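Local coordinates for heme-binding protein HutZ (Vibrio cholerae, PDB 3TGV), which binds heme and probably degrades it to biliverdin, as the beta and delta isomers, with release of iron, at residues Leu19-Ala24 against Ala53-Val58; Pro34-Gln39 against Glu107-Ile112; Pro60-Met65 against Ala86-Val91. The protein carries 1 engineered substitution. All coordinates share one frame; numbering follows the deposited sequence.

Interaction 1 (Leu19-Ala24 against Ala53-Val58); sequences LATVDA and ARNLEV
Asn55 meets the end of strand 16-22 with its amide, its side chain crossing that of Thr21 at about a right angle. ND2 donates to the hydroxyl, Asn55 ND2 to Thr21 OG1 being 3.1 Å. Thr21 OG1 lies near the plane of the amide, so the N-H points fairly straight at it (N-H...O 158°). Thr21 branches to suit two neighbours at once. With OG1 set between the backbone N and the carbonyl carbon (chi1 58°), the hydroxyl meets the amide while the methyl swings beside the backbone N and packs on Leu56, Thr21 CG2 lying 3.8 Å from Leu56 CD2. The rest of the Asn55 side chain rests along the strand's backbone: Asn55 CB lies 3.2 Å from Val22 O, and Asn55 OD1 comes within 3.3 Å of Asp23 CB.

In the split-barrel fold of the FMN-binding clan, to which the HutZ sequence belongs, helix 51-58 lies here against a barrel strand, the two short axes 7.2 Å apart and inclined at 57°. Asparagine suits the crossing because its short, flat amide lies close against the Val22 peptide while ND2 reaches the threonine hydroxyl. The end of Leu56 comes nearer the strand, and Val62, Ile46 and Phe125 also touch it.

Asp23 sends its carboxylate away from the helix to a salt bridge with Arg27. Beyond it, at the exposed margin, small Ala24 admits a close approach from the last helical residue: Ala24 CB and Val58 CG2 are 3.5 Å apart, tighter than usual van der Waals contact.

Interaction 2 (Pro34-Gln39 against Glu107-Ile112); sequences PFVQNQ and ERFGEI
Arg108 NH1 stands over the centre of one face of the Phe35 ring, and the guanidinium plane is nearly perpendicular to the ring (87°), so that a nitrogen, rather than the flat of the group, points at the pi cloud. This is a cation-pi interaction, with Arg108 CZ 4.7 Å from the Phe35 centroid. The Phe109 ring receives Pro34 CB over one face, a CH-pi contact at 4.0 Å from CB to the ring centroid. Over its opposite face, offset toward the rim, sits Arg108 CB, about 4.0 Å above the ring plane, while at its edge lies Phe35 O, 3.2 Å from Phe109 CZ.

The setting is the end of helix 96-109 packed on strand 28-38 of the split barrel expected for this family. Gly110, with positive phi, takes the chain out of the helix at once after Phe109. Phenylalanine suits this last helical turn because its ring reaches across to the strand; beta-branched Val36 sets a methyl against the ring, Val36 CG1 to Phe109 CE2 being 4.0 Å. The proline's rigid ring offers a compact aliphatic surface to the aromatic face. Phe77 of the second subunit meets Phe109 edge-to-face and also packs on Pro34, so the cluster belongs to the dimer interface as well.

Arginine suits its place by length: the chain runs extended from CG to NE, with CG anti to the backbone N (chi1 -156°), which carries the charged end past Val36. Its NH2 bonds to Gln12 O. Arg108 NH1 donates to Phe35 O at 2.8 Å in a noticeably bent bond, the acceptor in the guanidinium plane but the nitrogen 39° above the carbonyl plane.

Interaction 3 (Pro60-Met65 against Ala86-Val91); sequences PQVSIM and AVASMV
Three backbone hydrogen bonds join Pro60-Val62 to Ala86-Ala88 in an antiparallel pairing. Val62 and Ala86 form a hydrogen-bonded pair: Ala86 N reaches Val62 O at 2.9 Å, and Val62 N returns a bond to Ala86 O at 3.2 Å. Beyond the non-hydrogen-bonded pair of Gln61 and Val87, a third bond from Ala88 N to Pro60 O is short and nearly straight (2.7 Å, 174°). Proline suits the end of the ladder: it offers its carbonyl but has no N-H to return a bond to Ala88 O, and its ring lies there instead, Pro60 CB being 3.2 Å from Ala88 O. The proline oxygen also takes a CA-H...O contact from Val87 CA, at 3.4 Å from Pro60 O.

The apolar contacts lie on the face that bears Val62, Ile64, Ala86 and Ala88. Val62 CG2 is 3.9 Å from Ala88 CB, and Ile64 leans along the sheet to bring Ile64 CD1 to 3.7 Å from Ala86 CB. Ile64 can do so because its CG1 branch lies beside the backbone N, with CD1 extended beyond it. The alanines are small enough to let these longer neighbours close over them, and Leu56 of helix 51-58 packs over Ala88.

The opposite face carries Gln61, Val87 and Ser63; Gln61 NE2 bonds to Asn59, and the buried Ser63 OG bonds to Asp85 and to Val30 N of the second subunit.

Strands 61-67 and 81-91 are neighbours in the barrel sheet. Here their short axes make an angle of 123°, well short of antiparallel, consistent with a strongly twisted sheet. The chemistry implies a division of labour: main-chain bonds set the register, while small and branched aliphatic residues seal the face beneath the helix.

After the N-terminal helix 3-13, strand 16-22 opens interaction 1, which closes the loop running through strands 28-38 and 41-47 back to helix 51-58. Interaction 2 opens within that loop, on strand 28-38, and closes much later at the end of helix 96-109, so the two cross. Interaction 3 opens just after interaction 1 has closed, pairs strand 61-67 with strand 81-91, and falls wholly between the two segments of interaction 2. Interactions 1 and 3 touch, through Ala20 and Ser63 on adjacent strands. Interaction 2 lies across the chain's centre from both, about 22 Å and 17 Å away between centres. All three reach one sheet and the second subunit.

Interaction 1 (Leu19-Ala24 against Ala53-Val58)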
loop_
_atom_site.group_PDB
_atom_site.type_symbol
_atom_site.label_atom_id
_atom_site.label_comp_id
_atom_site.label_asym_id
_atom_site.label_seq_id
_atom_site.Cartn_x
_atom_site.Cartn_y
_atom_site.Cartn_z
ATOM N N LEU A 19 -2.863 2.558 -2.621
ATOM C CA LEU A 19 -4.206 2.243 -3.093
ATOM C C LEU A 19 -4.446 0.746 -3.238
ATOM O O LEU A 19 -3.595 0.018 -3.745
ATOM C CB LEU A 19 -4.459 2.909 -4.446
ATOM C CG LEU A 19 -4.011 4.357 -4.593
ATOM C CD1 LEU A 19 -4.038 4.797 -6.058
ATOM C CD2 LEU A 19 -4.869 5.268 -3.713
ATOM N N ALA A 20 -5.615 0.297 -2.788
ATOM C CA ALA A 20 -6.099 -1.032 -3.116
ATOM C C ALA A 20 -7.298 -0.896 -4.050
ATOM O O ALA A 20 -8.323 -0.328 -3.674
ATOM C CB ALA A 20 -6.474 -1.803 -1.859
ATOM N N THR A 21 -7.165 -1.412 -5.271
ATOM C CA THR A 21 -8.240 -1.338 -6.246
ATOM C C THR A 21 -8.680 -2.751 -6.613
ATOM O O THR A 21 -8.066 -3.730 -6.184
ATOM C CB THR A 21 -7.805 -0.575 -7.514
ATOM O OG1 THR A 21 -6.669 -1.228 -8.092
ATOM C CG2 THR A 21 -7.415 0.854 -7.161
ATOM N N VAL A 22 -9.746 -2.859 -7.399
ATOM C CA VAL A 22 -10.257 -4.169 -7.797
ATOM C C VAL A 22 -10.713 -4.137 -9.244
ATOM O O VAL A 22 -11.245 -3.125 -9.707
ATOM C CB VAL A 22 -11.434 -4.623 -6.917
ATOM C CG1 VAL A 22 -10.933 -5.237 -5.621
ATOM C CG2 VAL A 22 -12.368 -3.448 -6.642
ATOM N N ASP A 23 -10.514 -5.240 -9.959
ATOM C CA ASP A 23 -11.032 -5.324 -11.316
ATOM C C ASP A 23 -12.499 -5.769 -11.289
ATOM O O ASP A 23 -13.069 -5.961 -10.224
ATOM C CB ASP A 23 -10.167 -6.235 -12.194
ATOM C CG ASP A 23 -10.272 -7.694 -11.814
ATOM O OD1 ASP A 23 -9.440 -8.496 -12.305
ATOM O OD2 ASP A 23 -11.194 -8.031 -11.036
ATOM N N ALA A 24 -13.109 -5.925 -12.457
ATOM C CA ALA A 24 -14.547 -6.192 -12.538
ATOM C C ALA A 24 -14.974 -7.462 -11.804
ATOM O O ALA A 24 -16.120 -7.581 -11.366
ATOM C CB ALA A 24 -14.994 -6.240 -13.995
ATOM N N ALA A 53 -5.477 2.046 -12.751
ATOM C CA ALA A 53 -6.281 2.956 -13.559
ATOM C C ALA A 53 -7.398 2.218 -14.299
ATOM O O ALA A 53 -8.523 2.702 -14.383
ATOM C CB ALA A 53 -5.398 3.713 -14.538
ATOM N N ARG A 54 -7.089 1.048 -14.840
ATOM C CA ARG A 54 -8.112 0.243 -15.489
ATOM C C ARG A 54 -9.117 -0.304 -14.479
ATOM O O ARG A 54 -10.306 -0.443 -14.773
ATOM C CB ARG A 54 -7.473 -0.892 -16.284
ATOM C CG ARG A 54 -6.856 -0.445 -17.607
ATOM C CD ARG A 54 -6.147 -1.603 -18.291
ATOM N NE ARG A 54 -4.782 -1.795 -17.807
ATOM C CZ ARG A 54 -4.317 -2.933 -17.298
ATOM N NH1 ARG A 54 -5.109 -3.993 -17.204
ATOM N NH2 ARG A 54 -3.056 -3.018 -16.896
ATOM N N ASN A 55 -8.642 -0.614 -13.279
ATOM C CA ASN A 55 -9.543 -1.022 -12.199
ATOM C C ASN A 55 -10.499 0.087 -11.779
ATOM O O ASN A 55 -11.700 -0.133 -11.702
ATOM C CB ASN A 55 -8.766 -1.529 -10.987
ATOM C CG ASN A 55 -8.160 -2.884 -11.222
ATOM O OD1 ASN A 55 -8.343 -3.471 -12.273
ATOM N ND2 ASN A 55 -7.423 -3.385 -10.246
ATOM N N LEU A 56 -9.980 1.282 -11.516
ATOM C CA LEU A 56 -10.858 2.362 -11.064
ATOM C C LEU A 56 -11.882 2.732 -12.137
ATOM O O LEU A 56 -12.954 3.254 -11.825
ATOM C CB LEU A 56 -10.058 3.593 -10.647
ATOM C CG LEU A 56 -9.245 3.460 -9.359
ATOM C CD1 LEU A 56 -8.326 4.658 -9.215
ATOM C CD2 LEU A 56 -10.145 3.305 -8.139
ATOM N N GLU A 57 -11.539 2.453 -13.397
ATOM C CA GLU A 57 -12.436 2.685 -14.526
ATOM C C GLU A 57 -13.659 1.787 -14.506
ATOM O O GLU A 57 -14.764 2.229 -14.784
ATOM C CB GLU A 57 -11.713 2.423 -15.841
ATOM C CG GLU A 57 -11.288 3.665 -16.564
ATOM C CD GLU A 57 -11.008 3.395 -18.021
ATOM O OE1 GLU A 57 -10.510 2.288 -18.335
ATOM O OE2 GLU A 57 -11.293 4.282 -18.853
ATOM N N VAL A 58 -13.447 0.509 -14.219
ATOM C CA VAL A 58 -14.518 -0.471 -14.302
ATOM C C VAL A 58 -15.210 -0.706 -12.962
ATOM O O VAL A 58 -16.383 -1.074 -12.919
ATOM C CB VAL A 58 -14.005 -1.819 -14.853
ATOM C CG1 VAL A 58 -12.776 -2.277 -14.097
ATOM C CG2 VAL A 58 -15.092 -2.867 -14.770
#

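Interaction 2 (Pro34-Gln39 against Glu107-Ile112)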
loop_
_atom_site.group_PDB
_atom_site.type_symbol
_atom_site.label_atom_id
_atom_site.label_comp_id
_atom_site.label_asym_id
_atom_site.label_seq_id
_atom_site.Cartn_x
_atom_site.Cartn_y
_atom_site.Cartn_z
ATOM N N PRO A 34 1.238 9.547 -6.305
ATOM C CA PRO A 34 1.306 10.890 -5.718
ATOM C C PRO A 34 -0.098 11.504 -5.784
ATOM O O PRO A 34 -0.884 11.126 -6.657
ATOM C CB PRO A 34 2.282 11.631 -6.646
ATOM C CG PRO A 34 3.161 10.542 -7.200
ATOM C CD PRO A 34 2.279 9.317 -7.325
ATOM N N PHE A 35 -0.430 12.405 -4.869
ATOM C CA PHE A 35 -1.782 12.952 -4.821
ATOM C C PHE A 35 -1.762 14.421 -4.439
ATOM O O PHE A 35 -0.764 14.923 -3.935
ATOM C CB PHE A 35 -2.625 12.203 -3.776
ATOM C CG PHE A 35 -2.283 12.567 -2.349
ATOM C CD1 PHE A 35 -1.125 12.081 -1.751
ATOM C CD2 PHE A 35 -3.117 13.401 -1.605
ATOM C CE1 PHE A 35 -0.813 12.406 -0.435
ATOM C CE2 PHE A 35 -2.805 13.748 -0.296
ATOM C CZ PHE A 35 -1.667 13.249 0.297
ATOM N N VAL A 36 -2.876 15.095 -4.690
ATOM C CA VAL A 36 -3.185 16.351 -4.016
ATOM C C VAL A 36 -4.577 16.208 -3.430
ATOM O O VAL A 36 -5.355 15.358 -3.868
ATOM C CB VAL A 36 -3.169 17.556 -4.984
ATOM C CG1 VAL A 36 -1.800 17.716 -5.614
ATOM C CG2 VAL A 36 -4.238 17.397 -6.051
ATOM N N GLN A 37 -4.900 17.025 -2.435
ATOM C CA GLN A 37 -6.251 17.002 -1.883
ATOM C C GLN A 37 -6.801 18.407 -1.721
ATOM O O GLN A 37 -6.051 19.363 -1.514
ATOM C CB GLN A 37 -6.328 16.227 -0.565
ATOM C CG GLN A 37 -5.659 16.900 0.619
ATOM C CD GLN A 37 -6.651 17.481 1.627
ATOM O OE1 GLN A 37 -7.837 17.677 1.329
ATOM N NE2 GLN A 37 -6.160 17.758 2.833
ATOM N N ASN A 38 -8.113 18.519 -1.873
ATOM C CA ASN A 38 -8.804 19.787 -1.731
ATOM C C ASN A 38 -10.257 19.551 -1.368
ATOM O O ASN A 38 -10.632 18.441 -0.975
ATOM C CB ASN A 38 -8.670 20.655 -2.990
ATOM C CG ASN A 38 -9.101 19.931 -4.258
ATOM O OD1 ASN A 38 -10.159 19.299 -4.308
ATOM N ND2 ASN A 38 -8.271 20.016 -5.290
ATOM N N GLN A 39 -11.070 20.594 -1.503
ATOM C CA GLN A 39 -12.442 20.562 -1.014
ATOM C C GLN A 39 -13.284 19.548 -1.775
ATOM O O GLN A 39 -14.340 19.116 -1.294
ATOM C CB GLN A 39 -13.065 21.952 -1.141
ATOM C CG GLN A 39 -13.884 22.380 0.067
ATOM C CD GLN A 39 -14.253 23.855 0.017
ATOM O OE1 GLN A 39 -14.448 24.425 -1.066
ATOM N NE2 GLN A 39 -14.333 24.488 1.190
ATOM N N GLU A 107 1.991 22.624 -8.748
ATOM C CA GLU A 107 2.545 23.344 -7.606
ATOM C C GLU A 107 3.202 22.406 -6.585
ATOM O O GLU A 107 4.251 22.729 -6.024
ATOM C CB GLU A 107 1.474 24.202 -6.929
ATOM C CG GLU A 107 1.850 24.664 -5.526
ATOM C CD GLU A 107 1.978 26.176 -5.411
ATOM O OE1 GLU A 107 1.515 26.738 -4.389
ATOM O OE2 GLU A 107 2.544 26.798 -6.341
ATOM N N ARG A 108 2.597 21.246 -6.350
ATOM C CA ARG A 108 3.135 20.316 -5.359
ATOM C C ARG A 108 4.286 19.479 -5.901
ATOM O O ARG A 108 5.219 19.163 -5.167
ATOM C CB ARG A 108 2.048 19.386 -4.820
ATOM C CG ARG A 108 2.370 18.824 -3.437
ATOM C CD ARG A 108 1.290 17.882 -2.919
ATOM N NE ARG A 108 1.471 17.642 -1.487
ATOM C CZ ARG A 108 0.945 16.624 -0.810
ATOM N NH1 ARG A 108 0.202 15.716 -1.437
ATOM N NH2 ARG A 108 1.171 16.510 0.500
ATOM N N PHE A 109 4.213 19.102 -7.176
ATOM C CA PHE A 109 5.172 18.149 -7.735
ATOM C C PHE A 109 6.071 18.710 -8.834
ATOM O O PHE A 109 7.039 18.065 -9.231
ATOM C CB PHE A 109 4.453 16.897 -8.241
ATOM C CG PHE A 109 3.659 16.199 -7.184
ATOM C CD1 PHE A 109 4.294 15.537 -6.149
ATOM C CD2 PHE A 109 2.281 16.221 -7.211
ATOM C CE1 PHE A 109 3.563 14.894 -5.163
ATOM C CE2 PHE A 109 1.552 15.584 -6.235
ATOM C CZ PHE A 109 2.192 14.920 -5.210
ATOM N N GLY A 110 5.750 19.900 -9.326
ATOM C CA GLY A 110 6.633 20.587 -10.255
ATOM C C GLY A 110 6.515 20.217 -11.722
ATOM O O GLY A 110 5.495 19.691 -12.172
ATOM N N GLU A 111 7.579 20.502 -12.468
ATOM C CA GLU A 111 7.578 20.379 -13.928
ATOM C C GLU A 111 7.052 19.052 -14.451
ATOM O O GLU A 111 6.378 19.005 -15.483
ATOM C CB GLU A 111 8.985 20.589 -14.482
ATOM C CG GLU A 111 9.556 21.973 -14.264
ATOM C CD GLU A 111 10.898 22.142 -14.949
ATOM O OE1 GLU A 111 11.268 21.250 -15.743
ATOM O OE2 GLU A 111 11.581 23.159 -14.694
ATOM N N ILE A 112 7.385 17.976 -13.745
ATOM C CA ILE A 112 7.021 16.629 -14.166
ATOM C C ILE A 112 5.556 16.565 -14.618
ATOM O O ILE A 112 5.213 15.859 -15.567
ATOM C CB ILE A 112 7.311 15.620 -13.028
ATOM C CG1 ILE A 112 7.546 14.214 -13.579
ATOM C CG2 ILE A 112 6.205 15.647 -11.979
ATOM C CD1 ILE A 112 6.336 13.610 -14.224
#

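Interaction 3 (Pro60-Met65 against Ala86-Val91)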
loop_
_atom_site.group_PDB
_atom_site.type_symbol
_atom_site.label_atom_id
_atom_site.label_comp_id
_atom_site.label_asym_id
_atom_site.label_seq_id
_atom_site.Cartn_x
_atom_site.Cartn_y
_atom_site.Cartn_z
ATOM N N PRO A 60 -15.325 1.313 -9.395
ATOM C CA PRO A 60 -14.877 2.597 -8.843
ATOM C C PRO A 60 -14.757 2.637 -7.327
ATOM O O PRO A 60 -15.042 3.672 -6.727
ATOM C CB PRO A 60 -15.971 3.579 -9.307
ATOM C CG PRO A 60 -16.787 2.822 -10.336
ATOM C CD PRO A 60 -16.707 1.396 -9.882
ATOM N N GLN A 61 -14.346 1.540 -6.710
ATOM C CA GLN A 61 -14.115 1.555 -5.271
ATOM C C GLN A 61 -12.640 1.364 -4.990
ATOM O O GLN A 61 -11.963 0.599 -5.675
ATOM C CB GLN A 61 -14.943 0.497 -4.565
ATOM C CG GLN A 61 -14.703 -0.891 -5.044
ATOM C CD GLN A 61 -15.770 -1.837 -4.551
ATOM O OE1 GLN A 61 -16.215 -1.744 -3.407
ATOM N NE2 GLN A 61 -16.190 -2.751 -5.411
ATOM N N VAL A 62 -12.148 2.092 -3.993
ATOM C CA VAL A 62 -10.743 2.081 -3.630
ATOM C C VAL A 62 -10.619 2.096 -2.119
ATOM O O VAL A 62 -11.406 2.739 -1.443
ATOM C CB VAL A 62 -10.048 3.372 -4.049
ATOM C CG1 VAL A 62 -8.619 3.085 -4.449
ATOM C CG2 VAL A 62 -10.822 4.051 -5.141
ATOM N N SER A 63 -9.609 1.413 -1.603
ATOM C CA SER A 63 -9.200 1.598 -0.225
ATOM C C SER A 63 -7.896 2.403 -0.261
ATOM O O SER A 63 -6.965 2.060 -0.996
ATOM C CB SER A 63 -9.051 0.245 0.483
ATOM O OG SER A 63 -8.624 0.385 1.831
ATOM N N ILE A 64 -7.849 3.497 0.499
ATOM C CA ILE A 64 -6.723 4.435 0.453
ATOM C C ILE A 64 -5.940 4.478 1.769
ATOM O O ILE A 64 -6.525 4.450 2.857
ATOM C CB ILE A 64 -7.220 5.855 0.152
ATOM C CG1 ILE A 64 -7.830 5.916 -1.249
ATOM C CG2 ILE A 64 -6.084 6.871 0.304
ATOM C CD1 ILE A 64 -8.676 7.140 -1.487
ATOM N N MET A 65 -4.620 4.537 1.674
ATOM C CA MET A 65 -3.785 4.658 2.867
ATOM C C MET A 65 -2.652 5.657 2.671
ATOM O O MET A 65 -1.951 5.644 1.649
ATOM C CB MET A 65 -3.223 3.296 3.286
ATOM C CG MET A 65 -2.275 3.363 4.467
ATOM S SD MET A 65 -1.785 1.740 5.099
ATOM C CE MET A 65 -0.943 1.089 3.661
ATOM N N ALA A 86 -13.028 4.913 -0.438
ATOM C CA ALA A 86 -13.502 6.009 -1.275
ATOM C C ALA A 86 -14.215 5.523 -2.536
ATOM O O ALA A 86 -14.171 4.351 -2.874
ATOM C CB ALA A 86 -12.338 6.925 -1.654
ATOM N N VAL A 87 -14.878 6.448 -3.222
ATOM C CA VAL A 87 -15.502 6.168 -4.507
ATOM C C VAL A 87 -14.767 6.949 -5.579
ATOM O O VAL A 87 -14.605 8.163 -5.461
ATOM C CB VAL A 87 -16.972 6.596 -4.527
ATOM C CG1 VAL A 87 -17.576 6.335 -5.911
ATOM C CG2 VAL A 87 -17.741 5.868 -3.444
ATOM N N ALA A 88 -14.311 6.256 -6.618
ATOM C CA ALA A 88 -13.498 6.883 -7.652
ATOM C C ALA A 88 -14.337 7.386 -8.810
ATOM O O ALA A 88 -15.315 6.759 -9.194
ATOM C CB ALA A 88 -12.434 5.914 -8.168
ATOM N N SER A 89 -13.921 8.512 -9.374
ATOM C CA SER A 89 -14.579 9.079 -10.529
ATOM C C SER A 89 -13.506 9.690 -11.416
ATOM O O SER A 89 -12.555 10.298 -10.923
ATOM C CB SER A 89 -15.591 10.137 -10.086
ATOM O OG SER A 89 -16.601 10.302 -11.060
ATOM N N MET A 90 -13.638 9.513 -12.724
ATOM C CA MET A 90 -12.681 10.096 -13.649
ATOM C C MET A 90 -12.997 11.570 -13.930
ATOM O O MET A 90 -14.160 11.952 -14.081
ATOM C CB MET A 90 -12.644 9.303 -14.954
ATOM C CG MET A 90 -11.683 9.886 -15.951
ATOM S SD MET A 90 -11.428 8.853 -17.418
ATOM C CE MET A 90 -10.500 10.024 -18.439
ATOM N N VAL A 91 -11.960 12.399 -13.991
ATOM C CA VAL A 91 -12.149 13.832 -14.191
ATOM C C VAL A 91 -11.940 14.201 -15.655
ATOM O O VAL A 91 -10.891 13.913 -16.232
ATOM C CB VAL A 91 -11.188 14.654 -13.322
ATOM C CG1 VAL A 91 -11.381 16.145 -13.579
ATOM C CG2 VAL A 91 -11.407 14.333 -11.847
#